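Local coordinates for putative adhesin (Bacteroides thetaiotaomicron, PDB 4QDG), which probably serves as an outer-membrane lipoprotein of the FimB/Mfa2 family, helping to hold pilus subunits at the cell surface and binding magnesium in the crystal, at residues A[13-19]-A[65-71]; A[32-38]-A[60-65]; A[174-178]-A[231-235]; A[278-284]-A[296-300]. One frame throughout, in Å; residues are numbered along the deposited sequence.

Interaction 1. Residues A[13-19]-A[65-71]; sequences HGVSLRF and YRMKLDL
V15 and L69 lie side by side at the apolar centre of an antiparallel strand pair, one flank of the N-terminal β-structure of this fimbrillin-type anchor protein. V15 CG2 reaches L69 CB at 3.8 Å and also meets L71 CD1, while L17 CD1 touches L69 CD1. F78 and L133 cover this face, so branched aliphatic residues suit it. Farther along, the F19 ring takes M67 CB at its edge, 3.8 Å from CE1; the bend at the end of the selenomethionine chain (chi3 -73°) brings M67 CE near CZ of the same ring.

The backbones pair in register, V15 with L69 and L17 with M67, and L69 N gives V15 O a nearly straight bond of 2.8 Å. G14 sits where the chain turns a corner, at backbone angles that would jam a CB against the preceding carbonyl.

At the polar edge, H13 is held through its ring nitrogens by D137 and T135. D70 OD1 is bonded to Y139 OH and has a water nearby that also takes the H13 N-H, while D70 OD2 forms a salt bridge with K68 NZ. At the other end, in one of two modelled conformers of R66, R18 CD rests over the centre of the R66 guanidinium face, 3.6 Å from CZ.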
# COMPACT_ATOMS: atom_id res chain seq x y z
N HIS A 13 2.98 -33.57 14.28
CA HIS A 13 2.64 -33.42 12.88
C HIS A 13 2.04 -32.04 12.58
O HIS A 13 1.22 -31.53 13.36
CB HIS A 13 1.66 -34.54 12.52
CG HIS A 13 1.48 -34.74 11.05
ND1 HIS A 13 2.31 -35.58 10.34
CD2 HIS A 13 0.57 -34.21 10.21
CE1 HIS A 13 1.89 -35.53 9.10
NE2 HIS A 13 0.85 -34.72 8.97
N GLY A 14 2.45 -31.45 11.46
CA GLY A 14 1.91 -30.17 11.02
C GLY A 14 2.79 -29.37 10.08
O GLY A 14 3.44 -29.93 9.20
N VAL A 15 2.76 -28.04 10.25
CA VAL A 15 3.54 -27.12 9.43
C VAL A 15 4.32 -26.18 10.33
O VAL A 15 3.99 -26.02 11.50
CB VAL A 15 2.67 -26.31 8.42
CG1 VAL A 15 1.97 -27.22 7.41
CG2 VAL A 15 1.67 -25.40 9.14
N SER A 16 5.34 -25.56 9.75
CA SER A 16 6.20 -24.55 10.34
C SER A 16 6.32 -23.43 9.31
O SER A 16 6.93 -23.61 8.26
CB SER A 16 7.56 -25.13 10.73
OG SER A 16 8.41 -24.08 11.16
N LEU A 17 5.68 -22.31 9.58
CA LEU A 17 5.63 -21.23 8.61
C LEU A 17 6.57 -20.10 8.87
O LEU A 17 6.64 -19.59 9.99
CB LEU A 17 4.20 -20.67 8.49
CG LEU A 17 3.11 -21.67 8.17
CD1 LEU A 17 1.76 -20.98 8.12
CD2 LEU A 17 3.40 -22.39 6.86
N ARG A 18 7.24 -19.66 7.80
CA ARG A 18 8.10 -18.47 7.75
C ARG A 18 7.31 -17.39 7.03
O ARG A 18 6.53 -17.71 6.11
CB ARG A 18 9.45 -18.77 7.05
CG ARG A 18 10.38 -17.56 6.92
CD ARG A 18 11.73 -17.90 6.33
NE ARG A 18 12.65 -16.77 6.44
CZ ARG A 18 13.40 -16.29 5.44
NH1 ARG A 18 13.36 -16.86 4.24
NH2 ARG A 18 14.19 -15.25 5.64
N PHE A 19 7.43 -16.15 7.48
CA PHE A 19 6.73 -15.02 6.86
C PHE A 19 7.75 -14.02 6.34
O PHE A 19 8.61 -13.56 7.10
CB PHE A 19 5.75 -14.38 7.84
CG PHE A 19 4.72 -15.35 8.36
CD1 PHE A 19 4.97 -16.11 9.50
CD2 PHE A 19 3.49 -15.49 7.72
CE1 PHE A 19 4.02 -17.04 9.96
CE2 PHE A 19 2.55 -16.41 8.20
CZ PHE A 19 2.83 -17.18 9.31
N TYR A 65 12.07 -16.18 13.41
CA TYR A 65 10.69 -16.49 13.78
C TYR A 65 10.02 -17.44 12.80
O TYR A 65 10.09 -17.25 11.58
CB TYR A 65 9.80 -15.21 13.89
CG TYR A 65 8.32 -15.51 14.10
CD1 TYR A 65 7.87 -16.14 15.25
CD2 TYR A 65 7.39 -15.24 13.09
CE1 TYR A 65 6.53 -16.49 15.40
CE2 TYR A 65 6.04 -15.58 13.24
CZ TYR A 65 5.61 -16.20 14.40
OH TYR A 65 4.30 -16.54 14.57
N ARG A 66 9.36 -18.46 13.36
CA ARG A 66 8.58 -19.47 12.64
C ARG A 66 7.31 -19.77 13.40
O ARG A 66 7.32 -19.77 14.62
CB ARG A 66 9.35 -20.78 12.41
CG ARG A 66 10.67 -20.67 11.65
CD ARG A 66 10.56 -20.24 10.21
NE ARG A 66 11.88 -20.20 9.59
CZ ARG A 66 12.66 -19.13 9.53
NH1 ARG A 66 12.25 -17.96 10.01
NH2 ARG A 66 13.86 -19.21 8.96
N MSE A 67 6.22 -20.00 12.71
CA MSE A 67 4.98 -20.34 13.37
C MSE A 67 4.78 -21.84 13.27
O MSE A 67 4.55 -22.35 12.17
CB MSE A 67 3.79 -19.57 12.78
CG MSE A 67 2.50 -19.82 13.57
SE MSE A 67 0.95 -19.08 12.70
CE MSE A 67 1.32 -17.17 13.06
N LYS A 68 4.87 -22.53 14.41
CA LYS A 68 4.66 -23.96 14.51
C LYS A 68 3.17 -24.22 14.65
O LYS A 68 2.54 -23.66 15.54
CB LYS A 68 5.45 -24.50 15.69
CG LYS A 68 5.35 -25.99 15.91
CD LYS A 68 6.14 -26.41 17.18
CE LYS A 68 5.42 -26.13 18.49
NZ LYS A 68 4.30 -27.08 18.72
N LEU A 69 2.61 -25.03 13.74
CA LEU A 69 1.20 -25.37 13.81
C LEU A 69 1.01 -26.86 13.88
O LEU A 69 1.35 -27.57 12.92
CB LEU A 69 0.38 -24.80 12.63
CG LEU A 69 0.20 -23.29 12.53
CD1 LEU A 69 -0.36 -22.89 11.16
CD2 LEU A 69 -0.73 -22.77 13.60
N ASP A 70 0.43 -27.35 14.98
CA ASP A 70 0.06 -28.74 15.12
C ASP A 70 -1.25 -28.93 14.36
O ASP A 70 -2.22 -28.24 14.64
CB ASP A 70 -0.06 -29.16 16.61
CG ASP A 70 1.28 -29.27 17.27
OD1 ASP A 70 2.07 -30.16 16.87
OD2 ASP A 70 1.58 -28.45 18.15
N LEU A 71 -1.24 -29.78 13.32
CA LEU A 71 -2.40 -30.00 12.47
C LEU A 71 -2.59 -31.46 12.13
O LEU A 71 -1.62 -32.21 11.99
CB LEU A 71 -2.26 -29.19 11.15
CG LEU A 71 -2.34 -27.66 11.23
CD1 LEU A 71 -1.91 -27.03 9.95
CD2 LEU A 71 -3.72 -27.18 11.66
O HOH W 1 1.13 -32.70 16.55
O HOH W 2 8.99 -15.52 9.79

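Interaction 2. Residues A[32-38]-A[60-65]; sequences AKKVDCL and LQDENY. With MG (magnesium ion), chain C.
The Y65 ring turns its edge to L38: CD2 of the leucine comes near the ring plane, 4.2 Å from CE2. The Q61 amide is a second flat group here, and its NE2 donates to two waters. One of them also gives protons to A32 O and V35 O; the other lies within hydrogen-bonding distance of D36 O. Two waters therefore bridge the end of helix 31-34 and the loop of residues 60-65, and a bend at chi2 (90°) turns the amide toward them. Glutamine suits this place, being long enough to reach the waters and uncharged. In one modelled conformer of E63, its carboxylate OE2 shares a further water with A32 N.

Between Q61 and L38, L60 is the apolar plug. Its CD1 presses on the backbone of D36, 3.5 Å from the carbonyl carbon, and its CD2 meets L38 CD2 at 4.0 Å. A32, small enough for close approach, brings CB to 3.5 Å from Q61 O. At the far end of the loop D62 OD1 accepts from N64 N, an Asx turn.

D36 grips a magnesium ion with both oxygens, OD1 at 2.2 Å and OD2 at 2.6 Å, and C37 adds SG at 2.6 Å; C86 and H124 complete the protein ligands. Both side chains point away from the loop, D36 with CG between its backbone N and carbonyl carbon (chi1 67°). The loop thus meets the ligand pair by apolar packing and water, while the D36 carboxylate and the C37 sulfur face the metal, OD2 with a weak bond to K88 besides.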
# COMPACT_ATOMS: atom_id res chain seq x y z
N ALA A 32 10.62 -8.21 9.37
CA ALA A 32 10.99 -7.93 10.76
C ALA A 32 10.88 -6.44 11.11
O ALA A 32 10.46 -6.12 12.21
CB ALA A 32 12.40 -8.43 11.05
N LYS A 33 11.22 -5.56 10.18
CA LYS A 33 11.14 -4.13 10.47
C LYS A 33 9.81 -3.51 10.08
O LYS A 33 9.49 -2.44 10.60
CB LYS A 33 12.32 -3.34 9.85
CG LYS A 33 12.72 -3.71 8.44
CD LYS A 33 14.06 -3.07 8.06
CE LYS A 33 14.59 -3.54 6.72
NZ LYS A 33 15.76 -2.73 6.26
N LYS A 34 9.01 -4.17 9.21
CA LYS A 34 7.76 -3.54 8.77
C LYS A 34 6.49 -4.17 9.31
O LYS A 34 5.53 -3.43 9.50
CB LYS A 34 7.68 -3.49 7.23
CG LYS A 34 8.84 -2.71 6.53
CD LYS A 34 9.09 -1.32 7.10
CE LYS A 34 8.70 -0.18 6.20
NZ LYS A 34 7.77 0.78 6.88
N VAL A 35 6.43 -5.50 9.56
CA VAL A 35 5.17 -6.13 10.01
C VAL A 35 5.20 -6.39 11.50
O VAL A 35 5.87 -7.31 11.96
CB VAL A 35 4.83 -7.40 9.19
CG1 VAL A 35 3.47 -7.97 9.61
CG2 VAL A 35 4.85 -7.12 7.70
N ASP A 36 4.43 -5.58 12.26
CA ASP A 36 4.33 -5.56 13.73
C ASP A 36 3.16 -6.42 14.29
O ASP A 36 3.08 -6.61 15.50
CB ASP A 36 4.13 -4.08 14.18
CG ASP A 36 2.80 -3.42 13.78
OD1 ASP A 36 2.22 -3.83 12.75
OD2 ASP A 36 2.36 -2.50 14.49
N CYS A 37 2.24 -6.86 13.44
CA CYS A 37 1.11 -7.69 13.85
C CYS A 37 0.74 -8.62 12.71
O CYS A 37 0.72 -8.22 11.55
CB CYS A 37 -0.08 -6.87 14.33
SG CYS A 37 -0.75 -5.71 13.10
N LEU A 38 0.53 -9.88 13.04
CA LEU A 38 0.27 -10.89 12.04
C LEU A 38 -1.01 -11.66 12.34
O LEU A 38 -1.25 -12.05 13.47
CB LEU A 38 1.50 -11.81 12.02
CG LEU A 38 1.51 -13.04 11.12
CD1 LEU A 38 1.46 -12.64 9.63
CD2 LEU A 38 2.73 -13.85 11.42
N LEU A 60 8.13 -11.04 16.25
CA LEU A 60 8.01 -10.74 14.83
C LEU A 60 9.23 -9.98 14.31
O LEU A 60 9.48 -9.98 13.11
CB LEU A 60 6.72 -9.95 14.53
CG LEU A 60 5.39 -10.68 14.71
CD1 LEU A 60 4.28 -9.76 14.44
CD2 LEU A 60 5.27 -11.87 13.79
N GLN A 61 9.98 -9.36 15.22
CA GLN A 61 11.20 -8.62 14.91
C GLN A 61 12.38 -9.59 14.81
O GLN A 61 13.45 -9.22 14.33
CB GLN A 61 11.46 -7.52 15.96
CG GLN A 61 10.58 -6.28 15.76
CD GLN A 61 9.28 -6.36 16.53
OE1 GLN A 61 9.24 -6.23 17.75
NE2 GLN A 61 8.17 -6.53 15.83
N ASP A 62 12.20 -10.84 15.24
CA ASP A 62 13.22 -11.86 15.13
C ASP A 62 13.11 -12.49 13.73
O ASP A 62 12.05 -12.99 13.37
CB ASP A 62 13.07 -12.90 16.27
CG ASP A 62 13.98 -14.11 16.22
OD1 ASP A 62 15.07 -14.01 15.59
OD2 ASP A 62 13.63 -15.15 16.83
N GLU A 63 14.21 -12.44 12.94
CA GLU A 63 14.21 -12.97 11.57
C GLU A 63 14.18 -14.51 11.55
O GLU A 63 13.78 -15.08 10.54
CB GLU A 63 15.37 -12.39 10.75
CG GLU A 63 14.93 -11.18 9.92
CD GLU A 63 16.01 -10.25 9.40
OE1 GLU A 63 16.85 -9.80 10.21
OE2 GLU A 63 15.98 -9.93 8.19
N ASN A 64 14.52 -15.16 12.68
CA ASN A 64 14.47 -16.62 12.86
C ASN A 64 13.06 -17.10 13.28
O ASN A 64 12.88 -18.29 13.51
CB ASN A 64 15.52 -17.10 13.89
CG ASN A 64 16.96 -16.93 13.44
OD1 ASN A 64 17.35 -17.25 12.30
ND2 ASN A 64 17.81 -16.46 14.37
N TYR A 65 12.07 -16.18 13.41
CA TYR A 65 10.69 -16.49 13.78
C TYR A 65 10.02 -17.44 12.80
O TYR A 65 10.09 -17.25 11.58
CB TYR A 65 9.80 -15.21 13.89
CG TYR A 65 8.32 -15.51 14.10
CD1 TYR A 65 7.87 -16.14 15.25
CD2 TYR A 65 7.39 -15.24 13.09
CE1 TYR A 65 6.53 -16.49 15.40
CE2 TYR A 65 6.04 -15.58 13.24
CZ TYR A 65 5.61 -16.20 14.40
OH TYR A 65 4.30 -16.54 14.57
MG MG C . 0.17 -3.31 13.42
O HOH W 3 8.13 -6.55 13.18
O HOH W 4 13.09 -8.58 7.85
O HOH W 5 5.54 -6.81 16.71

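Interaction 3. Residues A[174-178]-A[231-235]; sequences ITDDN and WYSPK
T175 and K235 form an antiparallel hydrogen-bonded pair in which each backbone N donates to the other's O, T175 N to K235 O at 3.0 Å and K235 N to T175 O at 2.9 Å; beyond it the chains separate, as the 170-176 and 235-240 strands of a four-stranded antiparallel sheet reach their ends.

Where the backbones part, side chains make the contact. The Y232 ring packs against D177, whose CB sits over one face, 4.0 Å from the ring centroid in a CH-pi contact. T175 O comes to the edge of the same ring. A tyrosine serves well here, since its flat body packs on the backbone while its hydroxyl reaches a water shared with T175 OG1.

D176 runs alongside P234, with OD2 3.3 Å from CG of the proline ring. Its CG stands roughly anti to the backbone N (chi1 -155°), and OD1 takes the N-H of D177 at 2.7 Å on its anti side, besides a salt bridge to R229. The edge of the W231 indole meets D177, CZ3 3.7 Å from CG, with the indole and carboxylate planes nearly perpendicular; W231 CH2 comes closer still to D177 O, at 3.4 Å.

D177 has both oxygens bonded to backbone N-H groups, of N190 and G191, and its CB on the tyrosine; D176 has OD1 bonded to D177 N and R229, while OD2 lies against the proline. The R229 charge beside D176, and the two N-H groups at D177, would probably help to keep these buried carboxylates ionised.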
# COMPACT_ATOMS: atom_id res chain seq x y z
N ILE A 174 -6.86 12.58 -3.98
CA ILE A 174 -6.74 11.37 -4.75
C ILE A 174 -8.10 10.72 -4.69
O ILE A 174 -8.59 10.46 -3.60
CB ILE A 174 -5.58 10.40 -4.39
CG1 ILE A 174 -4.23 11.04 -4.75
CG2 ILE A 174 -5.75 9.06 -5.13
CD1 ILE A 174 -2.97 10.31 -4.18
N THR A 175 -8.77 10.59 -5.84
CA THR A 175 -10.02 9.86 -5.91
C THR A 175 -9.69 8.47 -6.47
O THR A 175 -8.91 8.32 -7.42
CB THR A 175 -11.09 10.58 -6.72
OG1 THR A 175 -10.56 10.96 -8.00
CG2 THR A 175 -11.72 11.75 -5.97
N ASP A 176 -10.28 7.45 -5.85
CA ASP A 176 -10.08 6.05 -6.24
C ASP A 176 -11.20 5.22 -5.70
O ASP A 176 -11.96 5.70 -4.88
CB ASP A 176 -8.71 5.53 -5.71
CG ASP A 176 -8.10 4.37 -6.48
OD1 ASP A 176 -8.85 3.70 -7.26
OD2 ASP A 176 -6.87 4.18 -6.39
N ASP A 177 -11.29 3.97 -6.16
CA ASP A 177 -12.26 3.00 -5.66
C ASP A 177 -11.42 1.77 -5.31
O ASP A 177 -11.36 0.81 -6.07
CB ASP A 177 -13.38 2.74 -6.71
CG ASP A 177 -14.52 1.87 -6.21
OD1 ASP A 177 -14.31 1.10 -5.23
OD2 ASP A 177 -15.63 1.94 -6.81
N ASN A 178 -10.72 1.84 -4.17
CA ASN A 178 -9.77 0.78 -3.81
C ASN A 178 -9.74 0.42 -2.32
O ASN A 178 -8.71 -0.02 -1.85
CB ASN A 178 -8.34 1.24 -4.25
CG ASN A 178 -7.83 2.48 -3.56
OD1 ASN A 178 -8.60 3.26 -3.01
ND2 ASN A 178 -6.50 2.70 -3.57
N TRP A 231 -12.22 -0.90 -14.66
CA TRP A 231 -13.40 -0.29 -14.02
C TRP A 231 -13.10 0.98 -13.19
O TRP A 231 -14.04 1.68 -12.82
CB TRP A 231 -14.19 -1.31 -13.17
CG TRP A 231 -13.40 -2.07 -12.15
CD1 TRP A 231 -12.81 -3.29 -12.31
CD2 TRP A 231 -13.22 -1.72 -10.77
NE1 TRP A 231 -12.23 -3.70 -11.13
CE2 TRP A 231 -12.50 -2.77 -10.16
CE3 TRP A 231 -13.58 -0.60 -9.99
CZ2 TRP A 231 -12.13 -2.74 -8.80
CZ3 TRP A 231 -13.21 -0.57 -8.65
CH2 TRP A 231 -12.49 -1.63 -8.07
N TYR A 232 -11.84 1.31 -12.94
CA TYR A 232 -11.51 2.56 -12.26
C TYR A 232 -10.18 3.08 -12.69
O TYR A 232 -9.22 2.33 -12.82
CB TYR A 232 -11.59 2.51 -10.71
CG TYR A 232 -12.06 3.84 -10.17
CD1 TYR A 232 -13.42 4.16 -10.16
CD2 TYR A 232 -11.16 4.84 -9.81
CE1 TYR A 232 -13.87 5.41 -9.77
CE2 TYR A 232 -11.60 6.11 -9.44
CZ TYR A 232 -12.96 6.38 -9.40
OH TYR A 232 -13.46 7.60 -9.04
N SER A 233 -10.13 4.40 -12.91
CA SER A 233 -8.95 5.16 -13.30
C SER A 233 -8.68 6.18 -12.17
O SER A 233 -9.27 7.26 -12.16
CB SER A 233 -9.17 5.82 -14.66
OG SER A 233 -7.99 6.45 -15.11
N PRO A 234 -7.84 5.83 -11.16
CA PRO A 234 -7.58 6.77 -10.05
C PRO A 234 -7.03 8.12 -10.53
O PRO A 234 -6.21 8.18 -11.48
CB PRO A 234 -6.54 6.03 -9.18
CG PRO A 234 -6.62 4.61 -9.61
CD PRO A 234 -7.08 4.57 -11.01
N LYS A 235 -7.50 9.19 -9.86
CA LYS A 235 -7.13 10.54 -10.22
C LYS A 235 -6.39 11.29 -9.10
O LYS A 235 -6.74 11.16 -7.93
CB LYS A 235 -8.38 11.34 -10.62
CG LYS A 235 -9.06 10.86 -11.90
CD LYS A 235 -8.40 11.40 -13.17
CE LYS A 235 -9.08 10.91 -14.43
NZ LYS A 235 -8.76 9.49 -14.72
O HOH W 6 -12.06 9.69 -9.89

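Interaction 4. Residues A[278-284]-A[296-300]; sequences EWSMIFF and IKIND
N299 reaches across to strand 278-284 just beyond the end of its own strand. Its CB leads to CG, where the amide branches. OD1 accepts the S280 N-H at 2.9 Å, with the donor almost in line with the C=O bond, and also lies 3.3 Å from W279 CA. ND2 comes 3.6 Å from W279 CE3, the amide and indole planes 35° apart. N299 N in turn donates to S280 O, so S280 is held by both its N-H and its carbonyl. Asparagine suits this spot because its amide oxygen stands in for a main-chain carbonyl, and because it tolerates the left-handed backbone (phi 47°, psi 46°) at which the strand breaks.

The two strands form a β hairpin. I282 pairs with K297, I282 N donating to K297 O at 2.9 Å. Their side chains run alongside each other, I282 CD1 resting 3.9 Å from K297 CD, so the lysine lends its aliphatic part before its end leads away. On the opposite face I296 is flanked by two apolar neighbours: CD1 meets M281 CE at 4.0 Å, and CG2 lies 3.7 Å from F283 CD2. Residues of helix 252-263 cover this face.

W279 NE1 is bonded to N151 OD1, and N151 is a ligand of the second magnesium, which E276 also binds. N299 thus satisfies the backbone on one side of a tryptophan whose ring nitrogen is tied to a metal ligand, which links the hairpin end to the second shell of that site.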
# COMPACT_ATOMS: atom_id res chain seq x y z
N GLU A 278 6.47 3.96 -1.74
CA GLU A 278 6.89 5.31 -1.41
C GLU A 278 7.05 6.05 -2.70
O GLU A 278 7.92 5.70 -3.49
CB GLU A 278 8.17 5.32 -0.54
CG GLU A 278 8.00 4.76 0.87
CD GLU A 278 7.10 5.51 1.85
OE1 GLU A 278 6.92 6.74 1.68
OE2 GLU A 278 6.61 4.87 2.81
N TRP A 279 6.13 6.99 -2.98
CA TRP A 279 6.09 7.74 -4.23
C TRP A 279 6.25 9.22 -4.01
O TRP A 279 5.77 9.75 -3.00
CB TRP A 279 4.73 7.50 -4.91
CG TRP A 279 4.35 6.06 -5.10
CD1 TRP A 279 3.59 5.30 -4.27
CD2 TRP A 279 4.62 5.25 -6.25
NE1 TRP A 279 3.41 4.05 -4.80
CE2 TRP A 279 4.03 3.99 -6.02
CE3 TRP A 279 5.36 5.45 -7.44
CZ2 TRP A 279 4.11 2.94 -6.95
CZ3 TRP A 279 5.45 4.41 -8.35
CH2 TRP A 279 4.83 3.17 -8.10
N SER A 280 6.87 9.90 -4.96
CA SER A 280 7.01 11.36 -4.90
C SER A 280 6.85 11.92 -6.29
O SER A 280 7.29 11.30 -7.27
CB SER A 280 8.30 11.81 -4.22
OG SER A 280 9.47 11.50 -4.96
N MSE A 281 6.11 13.02 -6.39
CA MSE A 281 5.85 13.63 -7.69
C MSE A 281 6.01 15.13 -7.61
O MSE A 281 5.33 15.79 -6.83
CB MSE A 281 4.45 13.29 -8.19
CG MSE A 281 4.16 11.81 -8.26
SE MSE A 281 2.30 11.55 -8.80
CE MSE A 281 2.51 11.87 -10.73
N ILE A 282 6.90 15.68 -8.44
CA ILE A 282 7.14 17.12 -8.49
C ILE A 282 6.53 17.68 -9.76
O ILE A 282 6.87 17.25 -10.86
CB ILE A 282 8.64 17.50 -8.36
CG1 ILE A 282 9.27 16.85 -7.09
CG2 ILE A 282 8.79 19.02 -8.35
CD1 ILE A 282 10.76 16.92 -7.04
N PHE A 283 5.60 18.64 -9.58
CA PHE A 283 4.97 19.36 -10.67
C PHE A 283 5.55 20.78 -10.69
O PHE A 283 5.66 21.42 -9.64
CB PHE A 283 3.43 19.37 -10.52
CG PHE A 283 2.78 18.00 -10.58
CD1 PHE A 283 2.69 17.19 -9.46
CD2 PHE A 283 2.22 17.54 -11.77
CE1 PHE A 283 2.09 15.93 -9.52
CE2 PHE A 283 1.62 16.28 -11.83
CZ PHE A 283 1.55 15.49 -10.70
N PHE A 284 5.96 21.25 -11.87
CA PHE A 284 6.55 22.59 -12.00
C PHE A 284 5.48 23.59 -12.43
O PHE A 284 4.65 23.28 -13.29
CB PHE A 284 7.76 22.58 -12.94
CG PHE A 284 8.84 21.67 -12.41
CD1 PHE A 284 9.75 22.13 -11.46
CD2 PHE A 284 8.91 20.34 -12.80
CE1 PHE A 284 10.73 21.29 -10.94
CE2 PHE A 284 9.86 19.49 -12.27
CZ PHE A 284 10.76 19.96 -11.33
N ILE A 296 7.84 16.38 -15.45
CA ILE A 296 7.61 16.22 -14.01
C ILE A 296 8.72 15.32 -13.45
O ILE A 296 9.52 14.75 -14.21
CB ILE A 296 6.18 15.70 -13.65
CG1 ILE A 296 5.89 14.31 -14.26
CG2 ILE A 296 5.08 16.74 -13.97
CD1 ILE A 296 4.75 13.52 -13.56
N LYS A 297 8.79 15.20 -12.14
CA LYS A 297 9.70 14.29 -11.50
C LYS A 297 8.91 13.24 -10.80
O LYS A 297 7.97 13.57 -10.09
CB LYS A 297 10.64 15.00 -10.52
CG LYS A 297 11.99 15.31 -11.13
CD LYS A 297 12.87 16.04 -10.16
CE LYS A 297 14.30 15.61 -10.29
NZ LYS A 297 15.23 16.70 -9.91
N ILE A 298 9.23 11.95 -11.06
CA ILE A 298 8.60 10.84 -10.35
C ILE A 298 9.73 10.10 -9.67
O ILE A 298 10.68 9.72 -10.34
CB ILE A 298 7.72 9.91 -11.21
CG1 ILE A 298 6.72 10.73 -12.04
CG2 ILE A 298 7.02 8.89 -10.30
CD1 ILE A 298 5.82 9.93 -12.93
N ASN A 299 9.66 9.95 -8.33
CA ASN A 299 10.67 9.27 -7.51
C ASN A 299 12.09 9.74 -7.86
O ASN A 299 13.00 8.94 -8.01
CB ASN A 299 10.53 7.74 -7.61
CG ASN A 299 9.20 7.25 -7.07
OD1 ASN A 299 8.43 8.01 -6.51
ND2 ASN A 299 8.88 6.00 -7.25
N ASP A 300 12.25 11.07 -7.97
CA ASP A 300 13.49 11.81 -8.26
C ASP A 300 13.97 11.58 -9.71
O ASP A 300 15.08 11.95 -10.05
CB ASP A 300 14.60 11.45 -7.24
CG ASP A 300 15.68 12.51 -7.06
OD1 ASP A 300 15.32 13.72 -6.95
OD2 ASP A 300 16.88 12.14 -7.00
O HOH W 7 10.31 13.10 -7.39

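Interactions 1 and 2 are neighbours sharing Y65, and F19 CD1 packs on L38 CD2 at 3.7 Å between them; interactions 3 and 4 lie on the other side of the chain's centre from interaction 1. Interactions 1 and 4 are strand pairings that reach the same sheet, each with a buried apolar face, whereas the loop of interaction 2 is exposed at Q61, D62 and E63 and depends on L60, A32 and bridging waters. Interaction 3 has a single bridged pair before its chains diverge. Interaction 2 supplies two direct magnesium ligands, interaction 4 touches the other site through W279, and interaction 3 lies farther from that second ion, its acids engaged by protein groups.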